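Local coordinates for peroxisomal membrane protein PEX15 (Saccharomyces cerevisiae, PDB 5VXV) that anchors the PEX1–PEX6 AAA-ATPase to peroxisome membranes, where the complex extracts the PEX5 receptor, at residues 170-175 with 199-204; 121-126 with 155-160; 132-137 with 179-184. All blocks are in the same frame, centred on the assembly; numbering follows the deposited sequence. Where two conformers were deposited one is given.

Interaction 1 (170-175 with 199-204); sequences MYWALC and AILNSI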
loop_
_atom_site.group_PDB
_atom_site.type_symbol
_atom_site.label_atom_id
_atom_site.label_comp_id
_atom_site.label_asym_id
_atom_site.label_seq_id
_atom_site.Cartn_x
_atom_site.Cartn_y
_atom_site.Cartn_z
HETATM N N MSE A 170 -7.489 2.823 -17.670
HETATM C CA MSE A 170 -7.414 3.085 -16.241
HETATM C C MSE A 170 -6.371 4.157 -15.949
HETATM O O MSE A 170 -6.563 5.005 -15.074
HETATM C CB MSE A 170 -7.076 1.809 -15.483
HETATM C CG MSE A 170 -8.136 0.744 -15.597
HETATM SE SE MSE A 170 -7.519 -0.923 -14.837
HETATM C CE MSE A 170 -9.249 -1.769 -14.526
ATOM N N TYR A 171 -5.260 4.108 -16.683
ATOM C CA TYR A 171 -4.235 5.132 -16.524
ATOM C C TYR A 171 -4.731 6.476 -17.039
ATOM O O TYR A 171 -4.617 7.496 -16.352
ATOM C CB TYR A 171 -2.952 4.724 -17.248
ATOM C CG TYR A 171 -1.878 5.781 -17.160
ATOM C CD1 TYR A 171 -1.137 5.945 -15.999
ATOM C CD2 TYR A 171 -1.612 6.622 -18.230
ATOM C CE1 TYR A 171 -0.161 6.916 -15.907
ATOM C CE2 TYR A 171 -0.637 7.597 -18.148
ATOM C CZ TYR A 171 0.086 7.737 -16.985
ATOM O OH TYR A 171 1.058 8.704 -16.899
ATOM N N TRP A 172 -5.298 6.496 -18.246
ATOM C CA TRP A 172 -5.777 7.755 -18.803
ATOM C C TRP A 172 -6.912 8.334 -17.970
ATOM O O TRP A 172 -7.015 9.558 -17.829
ATOM C CB TRP A 172 -6.212 7.553 -20.255
ATOM C CG TRP A 172 -5.115 7.008 -21.122
ATOM C CD1 TRP A 172 -5.148 5.863 -21.867
ATOM C CD2 TRP A 172 -3.816 7.579 -21.321
ATOM N NE1 TRP A 172 -3.951 5.692 -22.523
ATOM C CE2 TRP A 172 -3.116 6.731 -22.203
ATOM C CE3 TRP A 172 -3.177 8.727 -20.841
ATOM C CZ2 TRP A 172 -1.810 6.995 -22.614
ATOM C CZ3 TRP A 172 -1.881 8.990 -21.253
ATOM C CH2 TRP A 172 -1.211 8.126 -22.130
ATOM N N ALA A 173 -7.761 7.477 -17.393
ATOM C CA ALA A 173 -8.833 7.971 -16.533
ATOM C C ALA A 173 -8.271 8.656 -15.295
ATOM O O ALA A 173 -8.733 9.734 -14.907
ATOM C CB ALA A 173 -9.761 6.824 -16.134
ATOM N N LEU A 174 -7.276 8.039 -14.654
ATOM C CA LEU A 174 -6.639 8.669 -13.503
ATOM C C LEU A 174 -6.042 10.019 -13.878
ATOM O O LEU A 174 -6.167 10.995 -13.129
ATOM C CB LEU A 174 -5.564 7.743 -12.934
ATOM C CG LEU A 174 -4.714 8.300 -11.788
ATOM C CD1 LEU A 174 -5.579 8.665 -10.593
ATOM C CD2 LEU A 174 -3.651 7.289 -11.397
ATOM N N CYS A 175 -5.398 10.097 -15.043
ATOM C CA CYS A 175 -4.790 11.344 -15.485
ATOM C C CYS A 175 -5.818 12.431 -15.775
ATOM O O CYS A 175 -5.473 13.616 -15.711
ATOM C CB CYS A 175 -3.936 11.090 -16.723
ATOM S SG CYS A 175 -2.440 10.151 -16.364
ATOM N N ALA A 199 6.839 3.436 -18.519
ATOM C CA ALA A 199 6.958 2.187 -17.775
ATOM C C ALA A 199 5.596 1.677 -17.321
ATOM O O ALA A 199 5.324 0.473 -17.398
ATOM C CB ALA A 199 7.883 2.384 -16.576
ATOM N N ILE A 200 4.730 2.571 -16.836
ATOM C CA ILE A 200 3.411 2.150 -16.369
ATOM C C ILE A 200 2.607 1.561 -17.521
ATOM O O ILE A 200 1.970 0.510 -17.385
ATOM C CB ILE A 200 2.676 3.329 -15.708
ATOM C CG1 ILE A 200 3.384 3.722 -14.411
ATOM C CG2 ILE A 200 1.214 2.979 -15.427
ATOM C CD1 ILE A 200 2.911 5.030 -13.823
ATOM N N LEU A 201 2.612 2.236 -18.672
ATOM C CA LEU A 201 1.860 1.727 -19.815
ATOM C C LEU A 201 2.403 0.378 -20.271
ATOM O O LEU A 201 1.630 -0.515 -20.641
ATOM C CB LEU A 201 1.887 2.744 -20.955
ATOM C CG LEU A 201 1.137 4.045 -20.658
ATOM C CD1 LEU A 201 1.513 5.128 -21.656
ATOM C CD2 LEU A 201 -0.368 3.814 -20.665
ATOM N N ASN A 202 3.726 0.205 -20.238
ATOM C CA ASN A 202 4.309 -1.092 -20.569
ATOM C C ASN A 202 3.878 -2.154 -19.564
ATOM O O ASN A 202 3.557 -3.288 -19.944
ATOM C CB ASN A 202 5.833 -0.988 -20.619
ATOM C CG ASN A 202 6.492 -2.294 -21.015
ATOM O OD1 ASN A 202 6.395 -2.726 -22.164
ATOM N ND2 ASN A 202 7.175 -2.927 -20.068
ATOM N N SER A 203 3.863 -1.806 -18.275
ATOM C CA SER A 203 3.405 -2.751 -17.262
ATOM C C SER A 203 1.955 -3.157 -17.502
ATOM O O SER A 203 1.599 -4.328 -17.339
ATOM C CB SER A 203 3.564 -2.152 -15.865
ATOM O OG SER A 203 4.931 -1.964 -15.541
ATOM N N ILE A 204 1.103 -2.202 -17.884
ATOM C CA ILE A 204 -0.294 -2.525 -18.168
ATOM C C ILE A 204 -0.382 -3.498 -19.338
ATOM O O ILE A 204 -1.144 -4.472 -19.298
ATOM C CB ILE A 204 -1.100 -1.237 -18.431
ATOM C CG1 ILE A 204 -1.244 -0.432 -17.137
ATOM C CG2 ILE A 204 -2.483 -1.565 -18.998
ATOM C CD1 ILE A 204 -1.872 0.939 -17.324
#

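Interaction 2 (121-126 with 155-160); sequences ELESIM and FQVKVK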
loop_
_atom_site.group_PDB
_atom_site.type_symbol
_atom_site.label_atom_id
_atom_site.label_comp_id
_atom_site.label_asym_id
_atom_site.label_seq_id
_atom_site.Cartn_x
_atom_site.Cartn_y
_atom_site.Cartn_z
ATOM N N GLU A 121 -13.448 4.513 -0.966
ATOM C CA GLU A 121 -12.774 5.369 0.007
ATOM C C GLU A 121 -11.268 5.354 -0.203
ATOM O O GLU A 121 -10.614 6.402 -0.150
ATOM C CB GLU A 121 -13.109 4.921 1.430
ATOM C CG GLU A 121 -14.539 5.191 1.860
ATOM C CD GLU A 121 -14.782 4.825 3.315
ATOM O OE1 GLU A 121 -13.803 4.799 4.095
ATOM O OE2 GLU A 121 -15.947 4.564 3.675
ATOM N N LEU A 122 -10.697 4.171 -0.437
ATOM C CA LEU A 122 -9.260 4.074 -0.660
ATOM C C LEU A 122 -8.851 4.801 -1.933
ATOM O O LEU A 122 -7.801 5.451 -1.975
ATOM C CB LEU A 122 -8.841 2.607 -0.726
ATOM C CG LEU A 122 -7.357 2.346 -0.990
ATOM C CD1 LEU A 122 -6.496 2.903 0.138
ATOM C CD2 LEU A 122 -7.113 0.862 -1.175
ATOM N N GLU A 123 -9.658 4.686 -2.991
ATOM C CA GLU A 123 -9.351 5.388 -4.232
ATOM C C GLU A 123 -9.188 6.882 -3.985
ATOM O O GLU A 123 -8.226 7.502 -4.456
ATOM C CB GLU A 123 -10.448 5.131 -5.265
ATOM C CG GLU A 123 -10.430 3.730 -5.856
ATOM C CD GLU A 123 -11.624 3.461 -6.752
ATOM O OE1 GLU A 123 -12.586 4.260 -6.732
ATOM O OE2 GLU A 123 -11.600 2.446 -7.476
ATOM N N SER A 124 -10.118 7.478 -3.235
ATOM C CA SER A 124 -10.035 8.905 -2.941
ATOM C C SER A 124 -8.803 9.225 -2.106
ATOM O O SER A 124 -8.090 10.196 -2.386
ATOM C CB SER A 124 -11.302 9.366 -2.219
ATOM O OG SER A 124 -12.434 9.249 -3.062
ATOM N N ILE A 125 -8.541 8.422 -1.073
ATOM C CA ILE A 125 -7.370 8.649 -0.229
ATOM C C ILE A 125 -6.100 8.620 -1.069
ATOM O O ILE A 125 -5.227 9.489 -0.942
ATOM C CB ILE A 125 -7.326 7.611 0.908
ATOM C CG1 ILE A 125 -8.406 7.928 1.946
ATOM C CG2 ILE A 125 -5.947 7.573 1.570
ATOM C CD1 ILE A 125 -8.659 6.815 2.941
HETATM N N MSE A 126 -5.974 7.623 -1.935
HETATM C CA MSE A 126 -4.758 7.457 -2.716
HETATM C C MSE A 126 -4.609 8.538 -3.788
HETATM O O MSE A 126 -3.519 9.080 -3.971
HETATM C CB MSE A 126 -4.724 6.070 -3.355
HETATM C CG MSE A 126 -4.522 4.955 -2.343
HETATM SE SE MSE A 126 -4.196 3.231 -3.183
HETATM C CE MSE A 126 -2.390 3.534 -3.849
ATOM N N PHE A 155 -3.164 -1.646 -10.466
ATOM C CA PHE A 155 -3.223 -3.105 -10.500
ATOM C C PHE A 155 -3.890 -3.690 -9.259
ATOM O O PHE A 155 -4.583 -4.707 -9.351
ATOM C CB PHE A 155 -1.816 -3.684 -10.666
ATOM C CG PHE A 155 -1.168 -3.336 -11.978
ATOM C CD1 PHE A 155 -1.833 -3.554 -13.173
ATOM C CD2 PHE A 155 0.100 -2.783 -12.016
ATOM C CE1 PHE A 155 -1.245 -3.229 -14.381
ATOM C CE2 PHE A 155 0.692 -2.456 -13.218
ATOM C CZ PHE A 155 0.020 -2.677 -14.403
ATOM N N GLN A 156 -3.689 -3.085 -8.090
ATOM C CA GLN A 156 -4.278 -3.640 -6.879
ATOM C C GLN A 156 -5.665 -3.086 -6.582
ATOM O O GLN A 156 -6.510 -3.818 -6.053
ATOM C CB GLN A 156 -3.357 -3.394 -5.680
ATOM C CG GLN A 156 -1.981 -4.028 -5.831
ATOM C CD GLN A 156 -1.360 -4.416 -4.501
ATOM O OE1 GLN A 156 -2.062 -4.676 -3.523
ATOM N NE2 GLN A 156 -0.033 -4.465 -4.462
ATOM N N VAL A 157 -5.933 -1.827 -6.920
ATOM C CA VAL A 157 -7.214 -1.215 -6.583
ATOM C C VAL A 157 -8.165 -1.294 -7.774
ATOM O O VAL A 157 -9.224 -1.925 -7.687
ATOM C CB VAL A 157 -7.024 0.238 -6.109
ATOM C CG1 VAL A 157 -8.355 0.835 -5.672
ATOM C CG2 VAL A 157 -6.023 0.292 -4.964
ATOM N N LYS A 158 -7.802 -0.670 -8.898
ATOM C CA LYS A 158 -8.730 -0.627 -10.028
ATOM C C LYS A 158 -8.958 -2.017 -10.613
ATOM O O LYS A 158 -10.079 -2.347 -11.017
ATOM C CB LYS A 158 -8.225 0.329 -11.113
ATOM C CG LYS A 158 -7.970 1.769 -10.660
ATOM C CD LYS A 158 -9.144 2.400 -9.914
ATOM C CE LYS A 158 -10.404 2.479 -10.763
ATOM N NZ LYS A 158 -11.419 3.390 -10.156
ATOM N N VAL A 159 -7.915 -2.847 -10.667
ATOM C CA VAL A 159 -8.025 -4.189 -11.229
ATOM C C VAL A 159 -8.503 -5.168 -10.163
ATOM O O VAL A 159 -9.619 -5.692 -10.245
ATOM C CB VAL A 159 -6.683 -4.644 -11.838
ATOM C CG1 VAL A 159 -6.697 -6.137 -12.180
ATOM C CG2 VAL A 159 -6.364 -3.830 -13.081
ATOM N N LYS A 160 -7.672 -5.417 -9.148
ATOM C CA LYS A 160 -7.921 -6.543 -8.252
ATOM C C LYS A 160 -9.144 -6.309 -7.367
ATOM O O LYS A 160 -10.048 -7.151 -7.314
ATOM C CB LYS A 160 -6.684 -6.817 -7.395
ATOM C CG LYS A 160 -6.835 -8.026 -6.488
#

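Interaction 3 (132-137 with 179-184); sequences VYITKM and PKLSPT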
loop_
_atom_site.group_PDB
_atom_site.type_symbol
_atom_site.label_atom_id
_atom_site.label_comp_id
_atom_site.label_asym_id
_atom_site.label_seq_id
_atom_site.Cartn_x
_atom_site.Cartn_y
_atom_site.Cartn_z
ATOM N N VAL A 132 -0.897 15.432 -3.661
ATOM C CA VAL A 132 -0.024 16.026 -2.652
ATOM C C VAL A 132 1.431 15.709 -2.965
ATOM O O VAL A 132 2.302 16.585 -2.913
ATOM C CB VAL A 132 -0.415 15.536 -1.245
ATOM C CG1 VAL A 132 0.626 15.969 -0.208
ATOM C CG2 VAL A 132 -1.786 16.069 -0.858
ATOM N N TYR A 133 1.718 14.448 -3.295
ATOM C CA TYR A 133 3.106 14.037 -3.464
ATOM C C TYR A 133 3.748 14.727 -4.661
ATOM O O TYR A 133 4.849 15.279 -4.551
ATOM C CB TYR A 133 3.208 12.518 -3.609
ATOM C CG TYR A 133 4.649 12.067 -3.690
ATOM C CD1 TYR A 133 5.412 11.911 -2.542
ATOM C CD2 TYR A 133 5.256 11.840 -4.912
ATOM C CE1 TYR A 133 6.735 11.522 -2.609
ATOM C CE2 TYR A 133 6.578 11.452 -4.993
ATOM C CZ TYR A 133 7.314 11.298 -3.840
ATOM O OH TYR A 133 8.632 10.914 -3.925
ATOM N N ILE A 134 3.085 14.703 -5.821
ATOM C CA ILE A 134 3.715 15.247 -7.020
ATOM C C ILE A 134 3.789 16.769 -6.977
ATOM O O ILE A 134 4.572 17.366 -7.725
ATOM C CB ILE A 134 2.995 14.772 -8.299
ATOM C CG1 ILE A 134 1.567 15.323 -8.376
ATOM C CG2 ILE A 134 3.002 13.246 -8.364
ATOM C CD1 ILE A 134 0.859 15.011 -9.684
ATOM N N THR A 135 2.976 17.408 -6.136
ATOM C CA THR A 135 3.051 18.853 -5.950
ATOM C C THR A 135 4.136 19.214 -4.940
ATOM O O THR A 135 5.058 19.978 -5.244
ATOM C CB THR A 135 1.692 19.396 -5.484
ATOM O OG1 THR A 135 0.680 19.061 -6.440
ATOM C CG2 THR A 135 1.737 20.914 -5.306
ATOM N N LYS A 136 4.038 18.658 -3.732
ATOM C CA LYS A 136 4.939 19.045 -2.650
ATOM C C LYS A 136 6.366 18.559 -2.880
ATOM O O LYS A 136 7.312 19.172 -2.370
ATOM C CB LYS A 136 4.410 18.510 -1.321
ATOM C CG LYS A 136 3.140 19.196 -0.843
HETATM N N MSE A 137 6.549 17.478 -3.631
HETATM C CA MSE A 137 7.880 16.907 -3.823
HETATM C C MSE A 137 8.410 17.094 -5.241
HETATM O O MSE A 137 9.385 16.456 -5.634
HETATM C CB MSE A 137 7.871 15.422 -3.461
HETATM C CG MSE A 137 7.614 15.171 -1.982
HETATM SE SE MSE A 137 9.051 15.827 -0.830
HETATM C CE MSE A 137 10.239 14.286 -0.956
ATOM N N PRO A 179 -5.049 16.187 -13.447
ATOM C CA PRO A 179 -4.403 16.715 -14.664
ATOM C C PRO A 179 -2.907 16.943 -14.538
ATOM O O PRO A 179 -2.218 16.960 -15.566
ATOM C CB PRO A 179 -5.152 18.032 -14.913
ATOM C CG PRO A 179 -6.469 17.848 -14.235
ATOM C CD PRO A 179 -6.177 17.030 -13.018
ATOM N N LYS A 180 -2.375 17.128 -13.329
ATOM C CA LYS A 180 -0.935 17.295 -13.171
ATOM C C LYS A 180 -0.160 16.000 -13.376
ATOM O O LYS A 180 1.071 16.050 -13.472
ATOM C CB LYS A 180 -0.604 17.840 -11.778
ATOM C CG LYS A 180 -0.823 19.331 -11.592
ATOM C CD LYS A 180 -0.280 19.784 -10.241
ATOM C CE LYS A 180 -0.599 21.243 -9.961
ATOM N NZ LYS A 180 0.085 21.744 -8.737
ATOM N N LEU A 181 -0.836 14.853 -13.452
ATOM C CA LEU A 181 -0.137 13.578 -13.311
ATOM C C LEU A 181 0.659 13.215 -14.562
ATOM O O LEU A 181 1.860 12.943 -14.483
ATOM C CB LEU A 181 -1.129 12.464 -12.972
ATOM C CG LEU A 181 -0.484 11.115 -12.645
ATOM C CD1 LEU A 181 0.493 11.227 -11.476
ATOM C CD2 LEU A 181 -1.553 10.081 -12.342
ATOM N N SER A 182 0.005 13.171 -15.722
ATOM C CA SER A 182 0.721 12.785 -16.935
ATOM C C SER A 182 1.917 13.691 -17.199
ATOM O O SER A 182 3.006 13.168 -17.490
ATOM C CB SER A 182 -0.241 12.759 -18.127
ATOM O OG SER A 182 0.454 12.466 -19.329
ATOM N N PRO A 183 1.803 15.022 -17.117
ATOM C CA PRO A 183 3.005 15.861 -17.273
ATOM C C PRO A 183 4.142 15.469 -16.343
ATOM O O PRO A 183 5.297 15.393 -16.781
ATOM C CB PRO A 183 2.479 17.272 -16.974
ATOM C CG PRO A 183 1.035 17.218 -17.293
ATOM C CD PRO A 183 0.579 15.830 -16.966
ATOM N N THR A 184 3.848 15.231 -15.063
ATOM C CA THR A 184 4.884 14.796 -14.129
ATOM C C THR A 184 5.490 13.469 -14.567
ATOM O O THR A 184 6.715 13.338 -14.672
ATOM C CB THR A 184 4.302 14.681 -12.715
ATOM O OG1 THR A 184 4.021 15.988 -12.201
ATOM C CG2 THR A 184 5.271 13.970 -11.766
HETATM O O HOH W 1 6.054 16.973 -9.929
#

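Interaction 1 (170-175 with 199-204)
Tyr171 reaches from helix 168-177 into a group of three aliphatic side chains, Ile200, Leu201 and Ile204, on helix 196-217. Its chi1 of 178° sets the ring trans to the main-chain nitrogen and sends it across the interface, so that different parts of one side chain serve different partners. On one flank CD1 lies 3.8 Å from CG2 of Ile200, whose CD1 methyl also approaches the neighbouring CE1; on the other flank CD2 is 3.9 Å from CD2 of Leu201. Both aliphatic chains cross the tyrosine at roughly a right angle. Nearer the backbone, CB of Tyr171 meets CD1 of Ile204 at 3.9 Å. The phenol oxygen looks beyond this group and is hydrogen-bonded to Glu197, one turn ahead of Leu201 on the same helix.

The end of Leu201 leans across to both aromatic residues where they meet: while CD2 serves the tyrosine, CD1 sits 3.9 Å from CZ2 of Trp172. The two aromatic residues also brace each other, with CD2 of Tyr171 standing 3.7 Å above one indole face and offset toward its rim. One turn on, SG of Cys175 lies 3.5 Å above the plane of the phenol ring of Tyr171, again offset toward the rim. Trimming Tyr171 to an alanine would probably open a gap between the two helices and leave Glu197 without its phenol partner.

Helix 181-187 and helix 143-161 add further apolar side chains, Leu185 touching Tyr171 and Ile200, and Ile150 touching Ile200. With short-segment axes 11.4 Å apart and running at 143°, this is oblique antiparallel packing of two helices, typical of an all-alpha fold, here in a region predicted to face the cytosol, with Tyr171 filling the space between them.

Interaction 2 (121-126 with 155-160)
Lys158 and Glu123 form a salt bridge from helix to helix, NZ donating to OE2 at 2.8 Å. The ammonium group comes from above the carboxylate, 63° out of its plane. Bends at chi2 and chi3 fold the lysine back toward the glutamate, bringing its CD and CE alongside the same oxygen. His162, just past the end of helix 143-161, gives OE2 a second hydrogen bond through NE2, so two nitrogen donors grip one oxygen.

Helices 112-136 and 143-161 are successive in the chain and make an antiparallel alpha-hairpin; here their local axes pass 10.8 Å apart, crossing at -143°. Under the ion pair the methylene part of Glu123 becomes packing surface, its CG lying 3.6 Å from CG1 of Val157. The other valine methyl, CG2, points between Leu122 and Met126 (a selenomethionine), 4.0 Å from CD2 of the former and 3.9 Å from SE of the latter. Val157 lies within a wider pi-type turn, marked by the bond from Lys160 N to Phe155 O. Further out, helix 91-108 packs against the hairpin, Ile102 touching Leu122 and Phe98 touching Met126.

Interaction 3 (132-137 with 179-184)
Ile134 supplies the apolar part of this contact, meeting Lys180, Leu181 and Thr184 with its two branches. Its CD1 is 3.8 Å from CB of Lys180 and 4.0 Å from CA of Leu181, lying against the backbone around these two residues. The CG2 branch turns elsewhere, to CG2 of Thr184 at 4.2 Å. Behind this lies chi1 of 65°, which places CG1 between the main-chain nitrogen and carbonyl carbon, an uncommon choice in a helix. Leu181 then continues inward, touching Ile130 on helix 112-136 and Leu174 on helix 168-177.

The polar links are more indirect. A water donates to the backbone oxygen Ile134 O at 2.7 Å and also hydrogen-bonds OG1 of Thr184 at 3.2 Å, so that it bridges the last turn of one helix and the first turns of the other.

At the rim, the extended chain of Lys180 crosses Thr135 at about a right angle. In one of the two conformers of Thr135, NZ of Lys180 lies 3.6 Å from Thr135 OG1, a near approach and not a hydrogen bond; that hydroxyl bonds to Phe131 O in its own helix.

The side chains thus meet mainly through apolar contacts around Ile134, and a water joins the Ile134 carbonyl to the Thr184 hydroxyl, which implies that this polar link between the segments depends on a bound solvent molecule.

In the fold
Interaction 2 lies nearest the centre of the chain, about 10 Å between centres, against about 18 and 19 Å for interactions 1 and 3. Most residues touching in each are buried, but 2 has no exposed one while 1 and 3 have one each. Interactions 2 and 3 both use helix 112-136 but do not touch, whereas interaction 1 touches both: Met170 meets Val159 of 2, and Leu174 meets Leu181 of 3. Glu197 adds a polar tie between 1 and 3, accepting bonds from Tyr171 and Ser182. The chemistry differs with place: aromatic and aliphatic side chains in 1, a buried valine beside an ion pair in 2, and a water bridge beside an exposed lysine in 3.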